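Local coordinates for uncharacterized protein (Enterococcus faecalis, PDB 3CLQ) that is of unknown function but is probably related to the AllG subunit of oxamate carbamoyltransferase, at residues Asp32-Met38 with Pro111-Ile117; Pro161-Ala166 with Tyr208-Phe214. All coordinates share one frame; numbering follows the deposited sequence.

Interaction 1: Asp32-Met38 with Pro111-Ile117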
ATOM      1  N   ASP B  32     -19.727   9.910  14.354  1.00 53.05           N
ATOM      2  CA  ASP B  32     -20.622  10.322  15.433  1.00 53.71           C
ATOM      3  C   ASP B  32     -21.290   9.104  16.102  1.00 53.53           C
ATOM      4  O   ASP B  32     -21.308   7.997  15.555  1.00 53.59           O
ATOM      5  CB  ASP B  32     -21.667  11.330  14.926  1.00 54.52           C
ATOM      6  CG  ASP B  32     -22.072  12.364  15.997  1.00 55.99           C
ATOM      7  OD1 ASP B  32     -21.583  12.285  17.155  1.00 55.98           O
ATOM      8  OD2 ASP B  32     -22.897  13.257  15.679  1.00 56.35           O
ATOM      9  N   LYS B  33     -21.800   9.308  17.309  1.00 52.73           N
ATOM     10  CA  LYS B  33     -22.487   8.253  18.010  1.00 52.75           C
ATOM     11  C   LYS B  33     -23.610   7.757  17.122  1.00 52.68           C
ATOM     12  O   LYS B  33     -24.304   8.541  16.495  1.00 52.40           O
ATOM     13  CB  LYS B  33     -23.053   8.774  19.335  1.00 53.38           C
ATOM     14  CG  LYS B  33     -22.016   9.396  20.268  1.00 53.40           C
ATOM     15  CD  LYS B  33     -22.581   9.597  21.653  1.00 53.43           C
ATOM     16  CE  LYS B  33     -21.501   9.461  22.709  1.00 53.33           C
ATOM     17  NZ  LYS B  33     -22.129   9.469  24.053  1.00 53.28           N
ATOM     18  N   ALA B  34     -23.790   6.449  17.072  1.00 53.60           N
ATOM     19  CA  ALA B  34     -24.910   5.875  16.346  1.00 54.62           C
ATOM     20  C   ALA B  34     -26.204   6.654  16.596  1.00 55.47           C
ATOM     21  O   ALA B  34     -26.841   7.132  15.667  1.00 56.70           O
ATOM     22  CB  ALA B  34     -25.089   4.450  16.745  1.00 54.65           C
ATOM     23  N   ILE B  35     -26.589   6.799  17.853  1.00 55.71           N
ATOM     24  CA  ILE B  35     -27.896   7.363  18.157  1.00 56.45           C
ATOM     25  C   ILE B  35     -28.124   8.771  17.600  1.00 57.05           C
ATOM     26  O   ILE B  35     -29.265   9.156  17.348  1.00 57.07           O
ATOM     27  CB  ILE B  35     -28.154   7.359  19.671  1.00 56.94           C
ATOM     28  CG1 ILE B  35     -29.643   7.054  19.991  1.00 57.20           C
ATOM     29  CG2 ILE B  35     -27.588   8.627  20.308  1.00 56.66           C
ATOM     30  CD1 ILE B  35     -30.617   8.228  19.902  1.00 57.55           C
ATOM     31  N   ASN B  36     -27.048   9.536  17.403  1.00 57.36           N
ATOM     32  CA  ASN B  36     -27.172  10.896  16.867  1.00 57.15           C
ATOM     33  C   ASN B  36     -27.436  10.964  15.369  1.00 57.64           C
ATOM     34  O   ASN B  36     -27.933  11.977  14.889  1.00 58.08           O
ATOM     35  CB  ASN B  36     -25.922  11.739  17.144  1.00 56.38           C
ATOM     36  CG  ASN B  36     -25.688  11.983  18.605  1.00 55.70           C
ATOM     37  OD1 ASN B  36     -26.602  11.883  19.418  1.00 55.27           O
ATOM     38  ND2 ASN B  36     -24.445  12.309  18.955  1.00 55.52           N
ATOM     39  N   VAL B  37     -27.077   9.929  14.613  1.00 58.06           N
ATOM     40  CA  VAL B  37     -27.101  10.089  13.161  1.00 58.52           C
ATOM     41  C   VAL B  37     -27.804   9.000  12.355  1.00 59.86           C
ATOM     42  O   VAL B  37     -28.154   9.218  11.200  1.00 60.28           O
ATOM     43  CB  VAL B  37     -25.686  10.305  12.606  1.00 57.88           C
ATOM     44  CG1 VAL B  37     -25.057  11.527  13.240  1.00 57.10           C
ATOM     45  CG2 VAL B  37     -24.830   9.084  12.849  1.00 57.83           C
HETATM   46  N   MSE B  38     -28.016   7.836  12.950  1.00 61.89           N
HETATM   47  CA  MSE B  38     -28.608   6.710  12.219  1.00 63.84           C
HETATM   48  C   MSE B  38     -30.130   6.770  12.194  1.00 63.52           C
HETATM   49  O   MSE B  38     -30.730   7.344  13.093  1.00 62.59           O
HETATM   50  CB  MSE B  38     -28.129   5.392  12.815  1.00 63.95           C
HETATM   51  CG  MSE B  38     -26.609   5.266  12.772  1.00 65.34           C
HETATM   52 SE   MSE B  38     -26.004   3.404  12.762  0.75 66.60          SE
HETATM   53  CE  MSE B  38     -27.675   2.578  12.193  1.00 65.52           C
ATOM     54  N   PRO B 111     -26.302   2.442  20.549  1.00 54.47           N
ATOM     55  CA  PRO B 111     -26.436   3.895  20.440  1.00 55.20           C
ATOM     56  C   PRO B 111     -25.173   4.710  20.695  1.00 56.90           C
ATOM     57  O   PRO B 111     -24.967   5.720  20.010  1.00 57.55           O
ATOM     58  CB  PRO B 111     -27.475   4.217  21.490  1.00 54.90           C
ATOM     59  CG  PRO B 111     -28.351   3.023  21.495  1.00 54.55           C
ATOM     60  CD  PRO B 111     -27.477   1.841  21.204  1.00 54.43           C
ATOM     61  N   ASN B 112     -24.332   4.291  21.645  1.00 57.85           N
ATOM     62  CA  ASN B 112     -23.138   5.086  22.005  1.00 58.67           C
ATOM     63  C   ASN B 112     -21.797   4.686  21.379  1.00 59.35           C
ATOM     64  O   ASN B 112     -20.753   5.257  21.710  1.00 59.14           O
ATOM     65  CB  ASN B 112     -23.016   5.222  23.514  1.00 58.80           C
ATOM     66  CG  ASN B 112     -24.127   6.037  24.086  1.00 58.97           C
ATOM     67  OD1 ASN B 112     -24.219   7.236  23.827  1.00 59.75           O
ATOM     68  ND2 ASN B 112     -25.005   5.397  24.837  1.00 58.53           N
HETATM   69  N   MSE B 113     -21.821   3.721  20.469  1.00 59.71           N
HETATM   70  CA  MSE B 113     -20.647   3.466  19.663  1.00 60.33           C
HETATM   71  C   MSE B 113     -20.563   4.525  18.584  1.00 58.74           C
HETATM   72  O   MSE B 113     -21.589   5.032  18.133  1.00 58.06           O
HETATM   73  CB  MSE B 113     -20.705   2.082  19.045  1.00 60.81           C
HETATM   74  CG  MSE B 113     -20.510   1.019  20.076  1.00 62.19           C
HETATM   75 SE   MSE B 113     -20.905  -0.754  19.395  0.70 63.88          SE
HETATM   76  CE  MSE B 113     -21.818  -1.413  20.980  1.00 61.64           C
ATOM     77  N   TYR B 114     -19.340   4.871  18.188  1.00 57.39           N
ATOM     78  CA  TYR B 114     -19.149   5.797  17.090  1.00 55.68           C
ATOM     79  C   TYR B 114     -19.216   5.038  15.782  1.00 54.73           C
ATOM     80  O   TYR B 114     -18.769   3.894  15.713  1.00 55.06           O
ATOM     81  CB  TYR B 114     -17.821   6.526  17.238  1.00 55.64           C
ATOM     82  CG  TYR B 114     -17.988   7.792  18.000  1.00 55.22           C
ATOM     83  CD1 TYR B 114     -18.099   7.775  19.390  1.00 56.14           C
ATOM     84  CD2 TYR B 114     -18.095   9.007  17.340  1.00 54.88           C
ATOM     85  CE1 TYR B 114     -18.301   8.964  20.114  1.00 55.63           C
ATOM     86  CE2 TYR B 114     -18.284  10.193  18.045  1.00 55.12           C
ATOM     87  CZ  TYR B 114     -18.394  10.160  19.428  1.00 55.46           C
ATOM     88  OH  TYR B 114     -18.591  11.318  20.121  1.00 55.55           O
ATOM     89  N   VAL B 115     -19.797   5.668  14.762  1.00 53.15           N
ATOM     90  CA  VAL B 115     -19.866   5.091  13.413  1.00 51.92           C
ATOM     91  C   VAL B 115     -19.286   6.043  12.358  1.00 50.58           C
ATOM     92  O   VAL B 115     -19.310   7.250  12.564  1.00 49.94           O
ATOM     93  CB  VAL B 115     -21.328   4.709  13.017  1.00 51.85           C
ATOM     94  CG1 VAL B 115     -21.792   3.492  13.785  1.00 51.60           C
ATOM     95  CG2 VAL B 115     -22.297   5.883  13.231  1.00 52.11           C
ATOM     96  N   HIS B 116     -18.746   5.492  11.256  1.00 49.93           N
ATOM     97  CA  HIS B 116     -18.395   6.277  10.048  1.00 49.39           C
ATOM     98  C   HIS B 116     -19.671   6.833   9.446  1.00 49.75           C
ATOM     99  O   HIS B 116     -20.658   6.118   9.342  1.00 50.88           O
ATOM    100  CB  HIS B 116     -17.806   5.404   8.930  1.00 47.52           C
ATOM    101  CG  HIS B 116     -16.592   4.629   9.312  1.00 46.56           C
ATOM    102  ND1 HIS B 116     -16.601   3.662  10.294  1.00 46.53           N
ATOM    103  CD2 HIS B 116     -15.346   4.619   8.786  1.00 45.70           C
ATOM    104  CE1 HIS B 116     -15.394   3.127  10.389  1.00 45.31           C
ATOM    105  NE2 HIS B 116     -14.617   3.689   9.485  1.00 44.46           N
ATOM    106  N   ILE B 117     -19.667   8.080   9.013  1.00 49.80           N
ATOM    107  CA  ILE B 117     -20.799   8.552   8.250  1.00 50.60           C
ATOM    108  C   ILE B 117     -20.342   8.723   6.815  1.00 50.79           C
ATOM    109  O   ILE B 117     -19.503   9.586   6.533  1.00 51.93           O
ATOM    110  CB  ILE B 117     -21.292   9.884   8.746  1.00 50.97           C
ATOM    111  CG1 ILE B 117     -21.385   9.876  10.263  1.00 51.41           C
ATOM    112  CG2 ILE B 117     -22.633  10.175   8.144  1.00 51.02           C
ATOM    113  CD1 ILE B 117     -21.119  11.237  10.875  1.00 51.84           C
TER

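Interaction 2: Pro161-Ala166 with Tyr208-Phe214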
ATOM      1  N   PRO B 161     -14.709  11.175  19.616  1.00 52.84           N
ATOM      2  CA  PRO B 161     -14.735  12.633  19.561  1.00 52.64           C
ATOM      3  C   PRO B 161     -13.587  13.215  18.740  1.00 52.28           C
ATOM      4  O   PRO B 161     -13.788  14.123  17.927  1.00 51.66           O
ATOM      5  CB  PRO B 161     -14.586  13.021  21.027  1.00 53.30           C
ATOM      6  CG  PRO B 161     -15.236  11.902  21.762  1.00 52.96           C
ATOM      7  CD  PRO B 161     -14.817  10.682  21.001  1.00 53.11           C
ATOM      8  N   LEU B 162     -12.393  12.677  18.938  1.00 53.02           N
ATOM      9  CA  LEU B 162     -11.244  13.079  18.142  1.00 52.55           C
ATOM     10  C   LEU B 162     -11.577  12.933  16.661  1.00 52.84           C
ATOM     11  O   LEU B 162     -11.346  13.849  15.878  1.00 53.25           O
ATOM     12  CB  LEU B 162     -10.030  12.237  18.505  1.00 52.52           C
ATOM     13  CG  LEU B 162      -8.630  12.741  18.105  1.00 53.24           C
ATOM     14  CD1 LEU B 162      -7.579  11.673  18.361  1.00 52.58           C
ATOM     15  CD2 LEU B 162      -8.559  13.158  16.657  1.00 53.16           C
ATOM     16  N   LEU B 163     -12.132  11.796  16.268  1.00 52.80           N
ATOM     17  CA  LEU B 163     -12.389  11.580  14.856  1.00 53.49           C
ATOM     18  C   LEU B 163     -13.403  12.559  14.325  1.00 53.65           C
ATOM     19  O   LEU B 163     -13.204  13.145  13.272  1.00 54.88           O
ATOM     20  CB  LEU B 163     -12.856  10.159  14.573  1.00 54.23           C
ATOM     21  CG  LEU B 163     -11.741   9.272  14.029  1.00 55.17           C
ATOM     22  CD1 LEU B 163     -10.578  10.160  13.752  1.00 54.25           C
ATOM     23  CD2 LEU B 163     -11.347   8.174  15.015  1.00 55.66           C
ATOM     24  N   HIS B 164     -14.485  12.731  15.065  1.00 54.21           N
ATOM     25  CA  HIS B 164     -15.564  13.643  14.704  1.00 55.31           C
ATOM     26  C   HIS B 164     -15.036  15.050  14.491  1.00 55.12           C
ATOM     27  O   HIS B 164     -15.369  15.697  13.498  1.00 54.79           O
ATOM     28  CB  HIS B 164     -16.596  13.658  15.829  1.00 56.37           C
ATOM     29  CG  HIS B 164     -17.603  14.763  15.736  1.00 58.02           C
ATOM     30  ND1 HIS B 164     -18.795  14.632  15.049  1.00 59.33           N
ATOM     31  CD2 HIS B 164     -17.630  15.995  16.299  1.00 58.41           C
ATOM     32  CE1 HIS B 164     -19.504  15.742  15.179  1.00 59.29           C
ATOM     33  NE2 HIS B 164     -18.815  16.587  15.926  1.00 58.90           N
ATOM     34  N   ASP B 165     -14.222  15.516  15.440  1.00 54.32           N
ATOM     35  CA  ASP B 165     -13.644  16.845  15.371  1.00 54.22           C
ATOM     36  C   ASP B 165     -12.704  16.972  14.157  1.00 54.33           C
ATOM     37  O   ASP B 165     -12.752  17.948  13.408  1.00 53.55           O
ATOM     38  CB  ASP B 165     -12.937  17.183  16.687  1.00 54.53           C
ATOM     39  CG  ASP B 165     -13.922  17.366  17.855  1.00 56.14           C
ATOM     40  OD1 ASP B 165     -13.502  17.897  18.916  1.00 56.30           O
ATOM     41  OD2 ASP B 165     -15.122  16.991  17.718  1.00 55.95           O
ATOM     42  N   ALA B 166     -11.876  15.963  13.938  1.00 54.34           N
ATOM     43  CA  ALA B 166     -10.987  15.987  12.798  1.00 54.38           C
ATOM     44  C   ALA B 166     -11.755  16.178  11.484  1.00 55.05           C
ATOM     45  O   ALA B 166     -11.331  16.926  10.607  1.00 53.67           O
ATOM     46  CB  ALA B 166     -10.180  14.716  12.763  1.00 54.27           C
ATOM     47  N   TYR B 208      -5.791  16.367   9.759  1.00 56.61           N
ATOM     48  CA  TYR B 208      -7.005  16.842  10.414  1.00 57.00           C
ATOM     49  C   TYR B 208      -7.017  16.613  11.923  1.00 56.83           C
ATOM     50  O   TYR B 208      -7.488  17.468  12.670  1.00 57.97           O
ATOM     51  CB  TYR B 208      -8.239  16.216   9.757  1.00 57.34           C
ATOM     52  CG  TYR B 208      -8.228  16.369   8.266  1.00 57.66           C
ATOM     53  CD1 TYR B 208      -7.937  17.590   7.678  1.00 57.68           C
ATOM     54  CD2 TYR B 208      -8.478  15.282   7.437  1.00 58.28           C
ATOM     55  CE1 TYR B 208      -7.899  17.735   6.308  1.00 58.03           C
ATOM     56  CE2 TYR B 208      -8.447  15.411   6.063  1.00 58.20           C
ATOM     57  CZ  TYR B 208      -8.164  16.643   5.505  1.00 58.56           C
ATOM     58  OH  TYR B 208      -8.149  16.771   4.133  1.00 59.00           O
HETATM   59  N   MSE B 209      -6.502  15.478  12.376  1.00 56.27           N
HETATM   60  CA  MSE B 209      -6.432  15.216  13.800  1.00 57.31           C
HETATM   61  C   MSE B 209      -5.537  16.237  14.460  1.00 55.36           C
HETATM   62  O   MSE B 209      -5.797  16.687  15.561  1.00 55.18           O
HETATM   63  CB  MSE B 209      -5.885  13.826  14.101  1.00 58.16           C
HETATM   64  CG  MSE B 209      -6.758  12.663  13.662  1.00 60.23           C
HETATM   65 SE   MSE B 209      -5.746  10.983  13.786  0.60 62.23          SE
HETATM   66  CE  MSE B 209      -5.651  10.805  15.694  1.00 62.21           C
ATOM     67  N   VAL B 210      -4.468  16.605  13.790  1.00 53.35           N
ATOM     68  CA  VAL B 210      -3.562  17.551  14.392  1.00 52.10           C
ATOM     69  C   VAL B 210      -4.196  18.945  14.586  1.00 51.28           C
ATOM     70  O   VAL B 210      -3.756  19.719  15.430  1.00 49.78           O
ATOM     71  CB  VAL B 210      -2.280  17.610  13.575  1.00 52.45           C
ATOM     72  CG1 VAL B 210      -1.443  18.803  13.954  1.00 52.40           C
ATOM     73  CG2 VAL B 210      -1.513  16.311  13.766  1.00 52.89           C
ATOM     74  N   GLN B 211      -5.247  19.244  13.825  1.00 50.84           N
ATOM     75  CA  GLN B 211      -5.880  20.559  13.873  1.00 51.44           C
ATOM     76  C   GLN B 211      -6.895  20.649  15.016  1.00 51.68           C
ATOM     77  O   GLN B 211      -7.610  21.637  15.192  1.00 50.93           O
ATOM     78  CB  GLN B 211      -6.559  20.853  12.545  1.00 51.36           C
ATOM     79  CG  GLN B 211      -5.632  21.473  11.533  1.00 52.57           C
ATOM     80  CD  GLN B 211      -6.293  21.656  10.192  1.00 53.54           C
ATOM     81  OE1 GLN B 211      -6.130  20.826   9.300  1.00 55.27           O
ATOM     82  NE2 GLN B 211      -7.058  22.729  10.043  1.00 53.25           N
ATOM     83  N   THR B 212      -6.905  19.593  15.807  1.00 52.12           N
ATOM     84  CA  THR B 212      -7.933  19.341  16.776  1.00 52.41           C
ATOM     85  C   THR B 212      -7.455  19.877  18.119  1.00 53.13           C
ATOM     86  O   THR B 212      -6.303  20.303  18.247  1.00 54.31           O
ATOM     87  CB  THR B 212      -8.175  17.837  16.819  1.00 51.98           C
ATOM     88  OG1 THR B 212      -9.571  17.572  16.750  1.00 52.50           O
ATOM     89  CG2 THR B 212      -7.557  17.213  18.040  1.00 51.38           C
ATOM     90  N   ASP B 213      -8.319  19.884  19.118  1.00 52.46           N
ATOM     91  CA  ASP B 213      -7.900  20.420  20.387  1.00 53.14           C
ATOM     92  C   ASP B 213      -7.432  19.364  21.354  1.00 51.73           C
ATOM     93  O   ASP B 213      -7.120  19.671  22.497  1.00 52.29           O
ATOM     94  CB  ASP B 213      -8.984  21.315  20.998  1.00 55.29           C
ATOM     95  CG  ASP B 213      -9.031  22.697  20.331  1.00 57.27           C
ATOM     96  OD1 ASP B 213      -9.939  23.503  20.691  1.00 57.66           O
ATOM     97  OD2 ASP B 213      -8.153  22.959  19.444  1.00 57.30           O
ATOM     98  N   PHE B 214      -7.365  18.125  20.897  1.00 50.31           N
ATOM     99  CA  PHE B 214      -6.797  17.052  21.708  1.00 48.99           C
ATOM    100  C   PHE B 214      -5.293  17.270  21.978  1.00 49.36           C
ATOM    101  O   PHE B 214      -4.580  17.871  21.170  1.00 48.46           O
ATOM    102  CB  PHE B 214      -7.112  15.684  21.091  1.00 47.28           C
ATOM    103  CG  PHE B 214      -8.564  15.288  21.223  1.00 46.44           C
ATOM    104  CD1 PHE B 214      -8.961  14.352  22.166  1.00 46.20           C
ATOM    105  CD2 PHE B 214      -9.538  15.891  20.442  1.00 45.95           C
ATOM    106  CE1 PHE B 214     -10.315  14.008  22.310  1.00 46.13           C
ATOM    107  CE2 PHE B 214     -10.882  15.557  20.580  1.00 46.12           C
ATOM    108  CZ  PHE B 214     -11.274  14.614  21.512  1.00 45.75           C
TER

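Interaction 1: Asp32-Met38 with Pro111-Ile117
Asp32 and Val115 form an antiparallel hydrogen-bonded pair: Asp32 N donates to Val115 O, and Val115 N returns a bond to Asp32 O at 2.9 Å. Past the next, non-hydrogen-bonded pair, Lys33 with Tyr114, the first chain turns into the short helical turn 34-37 while bonding continues. Ala34 N donates to Met113 O at 2.8 Å, and Ile35 N meets a lone pair of Pro111 O at 2.9 Å in a nearly straight bond (171°). Lys33 CG makes an off-centre CH-pi contact with the Tyr114 ring, 4.2 Å from its centroid, and Lys33 N lies over one face, toward the rim. From there the lysine chain bends at chi3 (149°) and reaches Asn112, where NZ donates a hydrogen bond to OD1 at 3.1 Å from above the amide plane. The other end of that amide is taken, since Asn112 ND2 binds Glu73 of helix 60-73. Ile35 CB rests on Pro111 CB at 3.7 Å. Val37 CG2 meets Val115 CG2 at 4.1 Å, and Ile117 CD1 touches Asp32 CB. Further out, Phe128 of strand 126-130 packs on Val37, Met38 and Ile117, and Arg156 of helix 146-168 lies against Tyr114. Four backbone bonds tie strand 26-33 and its following turn to 111-115, whereas the lysine ammonium is held by an amide hydrogen bond set off the lone pair, probably a weaker restraint.

Interaction 2: Pro161-Ala166 with Tyr208-Phe214
Pro161 begins the contact with its CB at the edge of the Phe214 ring, 3.7 Å from CZ. Leu162 follows with the broadest engagement. Its CB stands over the centre of one face of Phe214, 4.0 Å from the ring centroid and 8° off the normal, a CH-pi contact, while its backbone N also comes close to CZ. With CG anti to the backbone N (chi1 -162°), the leucine carries its two methyls to Met209, a selenomethionine: CD1 meets CE at 3.4 Å and CD2 meets CG at 3.5 Å. The two side chains cross at about a right angle. Met209 bends at chi3 (71°), so that its methyl is folded back to the leucine. Leu219 and Val222 of helix 216-226 also pack on Leu162, and Val222 reaches Met209 as well. Asp165 sets its CB 3.4 Å from Thr212 OG1, and its OD1 lies near the ring plane at the edge of Phe214, beside CE2. At Ala166 the backbones come nearest: its CB packs on Tyr208 CB at 3.9 Å and on Met209 CG, and its carbonyl O sits close to Tyr208 CB. The small methyl probably allows the close approach of helix 146-168 to the end of helix 195-210. At that end and in the loop after it, Arg216 of the second subunit hydrogen-bonds to Val210 O and Phe214 O. Within the chain the two segments cohere through apolar and ring contacts, whereas the 208-214 backbone also supplies polar acceptors to the dimer interface.

Overall arrangement
Along the chain interaction 1 closes before interaction 2 opens, and their centres lie about 17 Å apart on the same side of the chain's centre. Interaction 1 belongs to the antiparallel sheet ordered 126-130, 114-120, 26-33, 174-175; interaction 2 joins helix 146-168 to the end of helix 195-210. Helix 146-168 connects them directly: Tyr114 OH packs 3.8 Å from Pro161 CG, Asp32 touches His164, and His164 ND1 bonds to the carbonyl of Phe31 in strand 26-33. Helix 146-168 thus touches strands 26-33 and 114-120 as well as the end of helix 195-210 and the loop after it, giving a continuous path of contacts from strand 26-33 to the loop 211-214, which meets the second subunit.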